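Local atomic coordinates of antifreeze protein (PDB entry 3UYU), a protein that confers freeze tolerance by binding to the surface of ice crystals and inhibiting their growth, with low thermal hysteresis activity. Residues L4-G9 / T141-I146; L8-N13 / V84-T89; V188-R193 / R206-T211. The protein carries 2 engineered substitutions. One frame throughout, in Å; residues are numbered along the deposited sequence.

Interaction 1 of 3, residues L4-G9 / T141-I146; sequences LSVELG and TWVFQI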
loop_
_atom_site.group_PDB
_atom_site.type_symbol
_atom_site.label_atom_id
_atom_site.label_comp_id
_atom_site.label_asym_id
_atom_site.label_seq_id
_atom_site.Cartn_x
_atom_site.Cartn_y
_atom_site.Cartn_z
ATOM N N LEU A 4 -2.973 -13.103 -15.725
ATOM C CA LEU A 4 -3.939 -12.064 -15.540
ATOM C C LEU A 4 -4.158 -11.771 -14.020
ATOM O O LEU A 4 -5.221 -11.271 -13.627
ATOM C CB LEU A 4 -5.238 -12.447 -16.300
ATOM C CG LEU A 4 -5.123 -12.608 -17.857
ATOM C CD1 LEU A 4 -6.420 -13.112 -18.437
ATOM C CD2 LEU A 4 -4.723 -11.257 -18.480
ATOM N N SER A 5 -3.147 -12.032 -13.191
ATOM C CA SER A 5 -3.236 -11.703 -11.776
ATOM C C SER A 5 -3.521 -10.211 -11.580
ATOM O O SER A 5 -2.902 -9.351 -12.244
ATOM C CB SER A 5 -1.901 -12.023 -11.063
ATOM O OG SER A 5 -1.772 -13.429 -11.029
ATOM N N VAL A 6 -4.402 -9.899 -10.640
ATOM C CA VAL A 6 -4.611 -8.494 -10.230
ATOM C C VAL A 6 -4.109 -8.272 -8.798
ATOM O O VAL A 6 -4.603 -8.900 -7.829
ATOM C CB VAL A 6 -6.124 -8.152 -10.330
ATOM C CG1 VAL A 6 -6.400 -6.727 -9.800
ATOM C CG2 VAL A 6 -6.597 -8.299 -11.781
ATOM N N GLU A 7 -3.163 -7.336 -8.642
ATOM C CA GLU A 7 -2.493 -7.111 -7.395
ATOM C C GLU A 7 -3.348 -6.217 -6.504
ATOM O O GLU A 7 -3.698 -5.080 -6.863
ATOM C CB GLU A 7 -1.110 -6.438 -7.673
ATOM C CG GLU A 7 -0.399 -6.018 -6.436
ATOM C CD GLU A 7 -0.187 -7.211 -5.475
ATOM O OE1 GLU A 7 0.300 -8.262 -5.992
ATOM O OE2 GLU A 7 -0.526 -7.157 -4.251
ATOM N N LEU A 8 -3.703 -6.751 -5.347
ATOM C CA LEU A 8 -4.643 -6.024 -4.444
ATOM C C LEU A 8 -3.972 -5.179 -3.357
ATOM O O LEU A 8 -4.650 -4.357 -2.740
ATOM C CB LEU A 8 -5.628 -7.010 -3.771
ATOM C CG LEU A 8 -6.374 -7.891 -4.753
ATOM C CD1 LEU A 8 -7.202 -8.892 -3.846
ATOM C CD2 LEU A 8 -7.311 -7.076 -5.634
ATOM N N GLY A 9 -2.659 -5.399 -3.071
ATOM C CA GLY A 9 -2.075 -4.603 -2.014
ATOM C C GLY A 9 -2.751 -4.843 -0.687
ATOM O O GLY A 9 -3.163 -6.025 -0.332
ATOM N N THR A 141 -5.619 -17.914 -14.363
ATOM C CA THR A 141 -6.269 -16.641 -14.032
ATOM C C THR A 141 -7.368 -16.244 -15.005
ATOM O O THR A 141 -7.305 -16.552 -16.227
ATOM C CB THR A 141 -5.244 -15.462 -13.909
ATOM O OG1 THR A 141 -4.400 -15.507 -15.069
ATOM C CG2 THR A 141 -4.422 -15.615 -12.645
ATOM N N TRP A 142 -8.390 -15.576 -14.442
ATOM C CA TRP A 142 -9.543 -15.070 -15.202
ATOM C C TRP A 142 -9.733 -13.582 -14.820
ATOM O O TRP A 142 -9.732 -13.250 -13.654
ATOM C CB TRP A 142 -10.834 -15.755 -14.752
ATOM C CG TRP A 142 -11.023 -17.198 -15.183
ATOM C CD1 TRP A 142 -11.775 -17.657 -16.247
ATOM C CD2 TRP A 142 -10.507 -18.362 -14.513
ATOM N NE1 TRP A 142 -11.756 -19.050 -16.263
ATOM C CE2 TRP A 142 -10.990 -19.498 -15.224
ATOM C CE3 TRP A 142 -9.685 -18.563 -13.387
ATOM C CZ2 TRP A 142 -10.675 -20.830 -14.854
ATOM C CZ3 TRP A 142 -9.368 -19.888 -13.006
ATOM C CH2 TRP A 142 -9.856 -21.013 -13.789
ATOM N N VAL A 143 -9.974 -12.728 -15.820
ATOM C CA VAL A 143 -10.433 -11.359 -15.553
ATOM C C VAL A 143 -11.582 -11.072 -16.459
ATOM O O VAL A 143 -11.471 -11.368 -17.675
ATOM C CB VAL A 143 -9.309 -10.309 -15.823
ATOM C CG1 VAL A 143 -9.928 -8.849 -15.809
ATOM C CG2 VAL A 143 -8.188 -10.502 -14.833
ATOM N N PHE A 144 -12.669 -10.562 -15.874
ATOM C CA PHE A 144 -13.877 -10.040 -16.588
ATOM C C PHE A 144 -13.877 -8.537 -16.558
ATOM O O PHE A 144 -13.704 -7.933 -15.504
ATOM C CB PHE A 144 -15.145 -10.598 -15.900
ATOM C CG PHE A 144 -15.062 -12.112 -15.799
ATOM C CD1 PHE A 144 -14.358 -12.723 -14.739
ATOM C CD2 PHE A 144 -15.465 -12.910 -16.860
ATOM C CE1 PHE A 144 -14.169 -14.150 -14.736
ATOM C CE2 PHE A 144 -15.321 -14.295 -16.843
ATOM C CZ PHE A 144 -14.655 -14.929 -15.802
ATOM N N GLN A 145 -13.981 -7.958 -17.757
ATOM C CA GLN A 145 -14.082 -6.498 -17.908
ATOM C C GLN A 145 -15.480 -6.165 -18.405
ATOM O O GLN A 145 -15.816 -6.540 -19.554
ATOM C CB GLN A 145 -13.060 -5.990 -18.918
ATOM C CG GLN A 145 -11.606 -6.373 -18.635
ATOM C CD GLN A 145 -10.686 -5.992 -19.772
ATOM O OE1 GLN A 145 -11.015 -6.235 -20.963
ATOM N NE2 GLN A 145 -9.502 -5.473 -19.442
ATOM N N ILE A 146 -16.307 -5.638 -17.511
ATOM C CA ILE A 146 -17.743 -5.427 -17.800
ATOM C C ILE A 146 -18.019 -3.929 -17.698
ATOM O O ILE A 146 -17.942 -3.349 -16.603
ATOM C CB ILE A 146 -18.613 -6.206 -16.767
ATOM C CG1 ILE A 146 -18.313 -7.733 -16.875
ATOM C CG2 ILE A 146 -20.081 -5.942 -17.006
ATOM C CD1 ILE A 146 -18.800 -8.570 -15.752
HETATM O O HOH W 1 -7.223 -12.653 -12.082
#
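In the right-handed beta-helix, the N-terminal chain at L4 and V6 runs past T141 and V143, at the start of strand 142-146. T141 anchors it. Its hydroxyl lies between the backbone N and the carbonyl carbon (chi1 49°). From there OG1 of T141 accepts a hydrogen bond from the backbone N of L4 at 2.9 Å (N-H...O 157°). L4 CB packs 3.4 Å from the same T141 OG1. The methyl CG2 of T141 lies 3.8 Å from OG of S5, whose hydroxyl is hydrogen-bonded to D3. Two residues on, V143 brings CG2 to 3.3 Å from the carbonyl O of L4 and 3.8 Å from L4 CB. The CG2 methyls of V6 and V143 meet at 4.1 Å, their side chains at about a right angle. A water bridges the two backbones, 2.9 Å from L4 O and 3.0 Å from W142 O, though it has more acceptors nearby than protons to offer. V6 also rests on A90, Q93 and A94 of helix 76-96, so the N-terminal chain runs along the seam where helix and strands meet. A helix lying along a parallel beta-solenoid is characteristic of the ice-binding protein family.

Interaction 2 of 3, residues L8-N13 / V84-T89; sequences LGVASN and VANAET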
loop_
_atom_site.group_PDB
_atom_site.type_symbol
_atom_site.label_atom_id
_atom_site.label_comp_id
_atom_site.label_asym_id
_atom_site.label_seq_id
_atom_site.Cartn_x
_atom_site.Cartn_y
_atom_site.Cartn_z
ATOM N N LEU A 8 -3.703 -6.751 -5.347
ATOM C CA LEU A 8 -4.643 -6.024 -4.444
ATOM C C LEU A 8 -3.972 -5.179 -3.357
ATOM O O LEU A 8 -4.650 -4.357 -2.740
ATOM C CB LEU A 8 -5.628 -7.010 -3.771
ATOM C CG LEU A 8 -6.374 -7.891 -4.753
ATOM C CD1 LEU A 8 -7.202 -8.892 -3.846
ATOM C CD2 LEU A 8 -7.311 -7.076 -5.634
ATOM N N GLY A 9 -2.659 -5.399 -3.071
ATOM C CA GLY A 9 -2.075 -4.603 -2.014
ATOM C C GLY A 9 -2.751 -4.843 -0.687
ATOM O O GLY A 9 -3.163 -6.025 -0.332
ATOM N N VAL A 10 -3.000 -3.762 0.031
ATOM C CA VAL A 10 -3.523 -3.849 1.330
ATOM C C VAL A 10 -5.002 -4.304 1.247
ATOM O O VAL A 10 -5.553 -4.739 2.253
ATOM C CB VAL A 10 -3.417 -2.435 2.042
ATOM C CG1 VAL A 10 -4.044 -2.451 3.434
ATOM C CG2 VAL A 10 -1.902 -2.114 2.235
ATOM N N ALA A 11 -5.622 -4.183 0.066
ATOM C CA ALA A 11 -7.005 -4.556 -0.039
ATOM C C ALA A 11 -7.185 -6.079 0.086
ATOM O O ALA A 11 -8.313 -6.533 0.326
ATOM C CB ALA A 11 -7.616 -4.041 -1.333
ATOM N N SER A 12 -6.125 -6.852 -0.015
ATOM C CA SER A 12 -6.245 -8.294 0.259
ATOM C C SER A 12 -6.414 -8.556 1.757
ATOM O O SER A 12 -6.585 -9.732 2.123
ATOM C CB SER A 12 -5.048 -9.096 -0.318
ATOM O OG SER A 12 -3.934 -8.851 0.426
ATOM N N ASN A 13 -6.439 -7.525 2.607
ATOM C CA ASN A 13 -6.670 -7.752 4.034
ATOM C C ASN A 13 -8.122 -7.539 4.403
ATOM O O ASN A 13 -8.452 -7.474 5.617
ATOM C CB ASN A 13 -5.807 -6.781 4.879
ATOM C CG ASN A 13 -4.292 -6.944 4.590
ATOM O OD1 ASN A 13 -3.838 -7.908 3.904
ATOM N ND2 ASN A 13 -3.506 -5.999 5.079
ATOM N N VAL A 84 -7.987 1.486 0.300
ATOM C CA VAL A 84 -8.876 2.031 -0.760
ATOM C C VAL A 84 -8.034 2.452 -2.002
ATOM O O VAL A 84 -8.374 2.111 -3.134
ATOM C CB VAL A 84 -9.644 3.235 -0.176
ATOM C CG1 VAL A 84 -10.298 4.093 -1.263
ATOM C CG2 VAL A 84 -10.700 2.690 0.766
ATOM N N ALA A 85 -6.862 3.099 -1.775
ATOM C CA ALA A 85 -6.033 3.470 -2.951
ATOM C C ALA A 85 -5.596 2.235 -3.720
ATOM O O ALA A 85 -5.622 2.205 -4.916
ATOM C CB ALA A 85 -4.791 4.248 -2.522
ATOM N N ASN A 86 -5.154 1.221 -2.974
ATOM C CA ASN A 86 -4.745 -0.026 -3.588
ATOM C C ASN A 86 -5.912 -0.754 -4.366
ATOM O O ASN A 86 -5.679 -1.290 -5.469
ATOM C CB ASN A 86 -4.131 -0.947 -2.548
ATOM C CG ASN A 86 -2.729 -0.522 -2.079
ATOM O OD1 ASN A 86 -2.118 0.502 -2.576
ATOM N ND2 ASN A 86 -2.222 -1.232 -1.158
ATOM N N ALA A 87 -7.118 -0.683 -3.789
ATOM C CA ALA A 87 -8.276 -1.254 -4.447
ATOM C C ALA A 87 -8.605 -0.508 -5.726
ATOM O O ALA A 87 -8.938 -1.151 -6.743
ATOM C CB ALA A 87 -9.461 -1.304 -3.490
ATOM N N GLU A 88 -8.408 0.816 -5.783
ATOM C CA GLU A 88 -8.613 1.601 -7.030
ATOM C C GLU A 88 -7.547 1.212 -8.091
ATOM O O GLU A 88 -7.847 1.112 -9.304
ATOM C CB GLU A 88 -8.460 3.113 -6.718
ATOM C CG GLU A 88 -9.472 4.075 -7.063
ATOM C CD GLU A 88 -10.301 4.225 -5.840
ATOM O OE1 GLU A 88 -10.496 5.336 -5.243
ATOM O OE2 GLU A 88 -10.695 3.133 -5.442
ATOM N N THR A 89 -6.278 1.056 -7.647
ATOM C CA THR A 89 -5.208 0.673 -8.551
ATOM C C THR A 89 -5.560 -0.718 -9.164
ATOM O O THR A 89 -5.386 -0.922 -10.337
ATOM C CB THR A 89 -3.884 0.657 -7.781
ATOM O OG1 THR A 89 -3.619 2.018 -7.390
ATOM C CG2 THR A 89 -2.750 0.046 -8.631
#
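N86 and A87 carry this contact, meeting L8, G9, V10 and A11 from one turn of helix 76-96. N86 comes first, with the largest share of the interface. Its CB lies 3.5 Å from the carbonyl O of L8, an oxygen that already accepts a hydrogen bond from the backbone N of A11 at 3.0 Å. CG of N86 stands anti to the carbonyl carbon, beside the backbone N (chi1 -73°), which carries the amide past G9 to V10. There the atom modelled as ND2 of N86 is 2.9 Å from the backbone N of V10; the amide is probably turned over, and with the oxygen in that place the pair may be a hydrogen bond. CG2 of V10, the branch beside the backbone N, reaches the same amide, and the two side chains run obliquely to each other. G9 has a positive phi (62°), a value that favours glycine, as the chain turns into the 3-10 segment 10-13. A87 comes next: its CB touches CB of A11 at 3.9 Å, a purely apolar meeting of two small side chains that lets helix and 3-10 turn approach closely. A11 also rests on L208 of strand 202-209, and V10 on A82 of the second subunit, so this turn is wedged between helix, beta-helix and dimer partner. E88 then points elsewhere, to a salt bridge with K19. Chemically, then, the 3-10 turn is held to the helix by the alanine methyls and, if the N86 amide is indeed turned over, also by a bond from the V10 N-H to the N86 oxygen.

Interaction 3 of 3, residues V188-R193 / R206-T211; sequences VLLAKR and RVLSQT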
loop_
_atom_site.group_PDB
_atom_site.type_symbol
_atom_site.label_atom_id
_atom_site.label_comp_id
_atom_site.label_asym_id
_atom_site.label_seq_id
_atom_site.Cartn_x
_atom_site.Cartn_y
_atom_site.Cartn_z
ATOM N N VAL A 188 -12.973 -12.188 -6.708
ATOM C CA VAL A 188 -12.789 -10.805 -6.265
ATOM C C VAL A 188 -13.678 -9.862 -7.067
ATOM O O VAL A 188 -13.593 -9.832 -8.304
ATOM C CB VAL A 188 -11.300 -10.407 -6.405
ATOM C CG1 VAL A 188 -11.106 -8.950 -5.956
ATOM C CG2 VAL A 188 -10.432 -11.274 -5.573
ATOM N N LEU A 189 -14.600 -9.160 -6.419
ATOM C CA LEU A 189 -15.435 -8.161 -7.099
ATOM C C LEU A 189 -14.838 -6.766 -6.964
ATOM O O LEU A 189 -14.684 -6.312 -5.839
ATOM C CB LEU A 189 -16.799 -8.195 -6.429
ATOM C CG LEU A 189 -18.058 -7.818 -7.143
ATOM C CD1 LEU A 189 -18.137 -8.351 -8.633
ATOM C CD2 LEU A 189 -19.161 -8.485 -6.284
ATOM N N LEU A 190 -14.400 -6.196 -8.103
ATOM C CA LEU A 190 -13.858 -4.805 -8.134
ATOM C C LEU A 190 -14.971 -3.999 -8.815
ATOM O O LEU A 190 -15.054 -3.924 -10.068
ATOM C CB LEU A 190 -12.559 -4.759 -8.942
ATOM C CG LEU A 190 -11.375 -5.560 -8.337
ATOM C CD1 LEU A 190 -10.360 -5.927 -9.450
ATOM C CD2 LEU A 190 -10.758 -4.722 -7.364
ATOM N N ALA A 191 -15.823 -3.411 -7.968
ATOM C CA ALA A 191 -17.035 -2.667 -8.401
ATOM C C ALA A 191 -16.839 -1.168 -8.368
ATOM O O ALA A 191 -16.347 -0.638 -7.381
ATOM C CB ALA A 191 -18.178 -3.013 -7.484
ATOM N N LYS A 192 -17.170 -0.547 -9.501
ATOM C CA LYS A 192 -17.172 0.918 -9.534
ATOM C C LYS A 192 -18.293 1.569 -8.754
ATOM O O LYS A 192 -18.129 2.682 -8.226
ATOM C CB LYS A 192 -17.053 1.440 -10.965
ATOM C CG LYS A 192 -16.730 2.913 -10.966
ATOM C CD LYS A 192 -17.347 3.626 -12.096
ATOM C CE LYS A 192 -16.621 4.952 -12.331
ATOM N NZ LYS A 192 -15.230 4.801 -11.797
ATOM N N ARG A 193 -19.443 0.907 -8.703
ATOM C CA ARG A 193 -20.633 1.496 -8.068
ATOM C C ARG A 193 -21.186 0.490 -7.084
ATOM O O ARG A 193 -20.425 -0.205 -6.412
ATOM C CB ARG A 193 -21.653 1.912 -9.136
ATOM C CG ARG A 193 -21.059 2.991 -10.135
ATOM C CD ARG A 193 -22.075 3.344 -11.176
ATOM N NE ARG A 193 -22.139 4.794 -11.337
ATOM C CZ ARG A 193 -23.171 5.431 -11.907
ATOM N NH1 ARG A 193 -24.205 4.729 -12.390
ATOM N NH2 ARG A 193 -23.169 6.767 -12.011
ATOM N N ARG A 206 -13.787 -11.523 -2.157
ATOM C CA ARG A 206 -13.875 -10.235 -1.525
ATOM C C ARG A 206 -14.746 -9.294 -2.362
ATOM O O ARG A 206 -14.914 -9.503 -3.566
ATOM C CB ARG A 206 -12.482 -9.567 -1.504
ATOM C CG ARG A 206 -11.408 -10.380 -0.981
ATOM C CD ARG A 206 -10.160 -9.478 -1.388
ATOM N NE ARG A 206 -9.149 -10.435 -1.258
ATOM C CZ ARG A 206 -8.733 -10.864 -0.088
ATOM N NH1 ARG A 206 -9.252 -10.365 1.069
ATOM N NH2 ARG A 206 -7.802 -11.789 -0.014
ATOM N N VAL A 207 -15.259 -8.250 -1.688
ATOM C CA VAL A 207 -16.075 -7.214 -2.308
ATOM C C VAL A 207 -15.401 -5.841 -2.105
ATOM O O VAL A 207 -15.248 -5.407 -0.987
ATOM C CB VAL A 207 -17.510 -7.198 -1.753
ATOM C CG1 VAL A 207 -18.362 -6.141 -2.459
ATOM C CG2 VAL A 207 -18.153 -8.608 -1.948
ATOM N N LEU A 208 -15.022 -5.236 -3.220
ATOM C CA LEU A 208 -14.255 -3.957 -3.178
ATOM C C LEU A 208 -15.074 -2.978 -3.977
ATOM O O LEU A 208 -15.090 -3.079 -5.173
ATOM C CB LEU A 208 -12.858 -4.169 -3.751
ATOM C CG LEU A 208 -12.016 -5.334 -3.085
ATOM C CD1 LEU A 208 -10.660 -5.465 -3.728
ATOM C CD2 LEU A 208 -11.723 -5.032 -1.624
ATOM N N SER A 209 -15.742 -2.015 -3.314
ATOM C CA SER A 209 -16.604 -1.107 -4.079
ATOM C C SER A 209 -16.196 0.349 -3.926
ATOM O O SER A 209 -15.923 0.769 -2.789
ATOM C CB SER A 209 -18.042 -1.227 -3.535
ATOM O OG SER A 209 -18.838 -0.147 -4.070
ATOM N N GLN A 210 -16.236 1.107 -5.028
ATOM C CA GLN A 210 -16.012 2.599 -4.962
ATOM C C GLN A 210 -17.190 3.427 -4.477
ATOM O O GLN A 210 -17.086 4.679 -4.288
ATOM C CB GLN A 210 -15.549 3.096 -6.302
ATOM C CG GLN A 210 -14.135 2.533 -6.555
ATOM C CD GLN A 210 -13.438 3.000 -7.830
ATOM O OE1 GLN A 210 -13.636 4.129 -8.308
ATOM N NE2 GLN A 210 -12.613 2.120 -8.385
ATOM N N THR A 211 -18.285 2.743 -4.162
ATOM C CA THR A 211 -19.423 3.420 -3.473
ATOM C C THR A 211 -19.867 2.584 -2.297
ATOM O O THR A 211 -19.190 2.528 -1.306
ATOM C CB THR A 211 -20.574 3.844 -4.476
ATOM O OG1 THR A 211 -21.198 2.701 -5.065
ATOM C CG2 THR A 211 -20.090 4.689 -5.604
#
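L208 packs beside V188 and L190 where strands of adjacent rungs of the right-handed beta-helix run parallel: 188-191 and the 206-209 part of strand 202-209, whose axes come within 4.8 Å at 9°. From its backbone, CB of L208 sits 3.5 Å from the carbonyl O of L189. CG stands 4.0 Å from that L189 O, held anti to the carbonyl carbon of L208 (chi1 -55°). At the tip, CD1 meets CD2 of L190 at 3.7 Å, the two leucines side by side and pointing the same way, and CG1 of V188 at 4.2 Å. This aliphatic row faces helix 76-96, where L190 touches A94; L189 and V207 lie on the other face, against V195, inside the coil. The backbones zip together in parallel register: L189 N donates to R206 O, L208 N to L189 O, A191 N to L208 O and Q210 N to A191 O. Past the strands both chains turn, and S209 spans the bend. Its OG accepts a hydrogen bond from the backbone N of T211 at 2.9 Å, an ST turn, and donates to the carbonyl O of R193 at 2.8 Å, approaching from above the carbonyl plane, 38° out of it.

How the interactions relate
Interactions 1 and 2 share L8 and G9 on one continuous N-terminal chain, their centres about 12 Å apart. Both lean on the strands of interaction 3, whose centre is about 12 Å from that of interaction 1 and 11 Å from that of interaction 2. V6 CG1 packs against L190 CD1 at 4.1 Å, and L8 CD2 against L208 CD1 at 4.2 Å. R206 lies beside L8 and S12 and donates to the carbonyl of F14. The nearest atoms of the A87 and Q210 side chains lie about 3 Å from bound glycerol, probably from crystallisation. Interactions 1 and 2 lie away from the inferred ice-binding positions; in interaction 3, V207 is about 9 Å from A214, one of them, side chain to side chain.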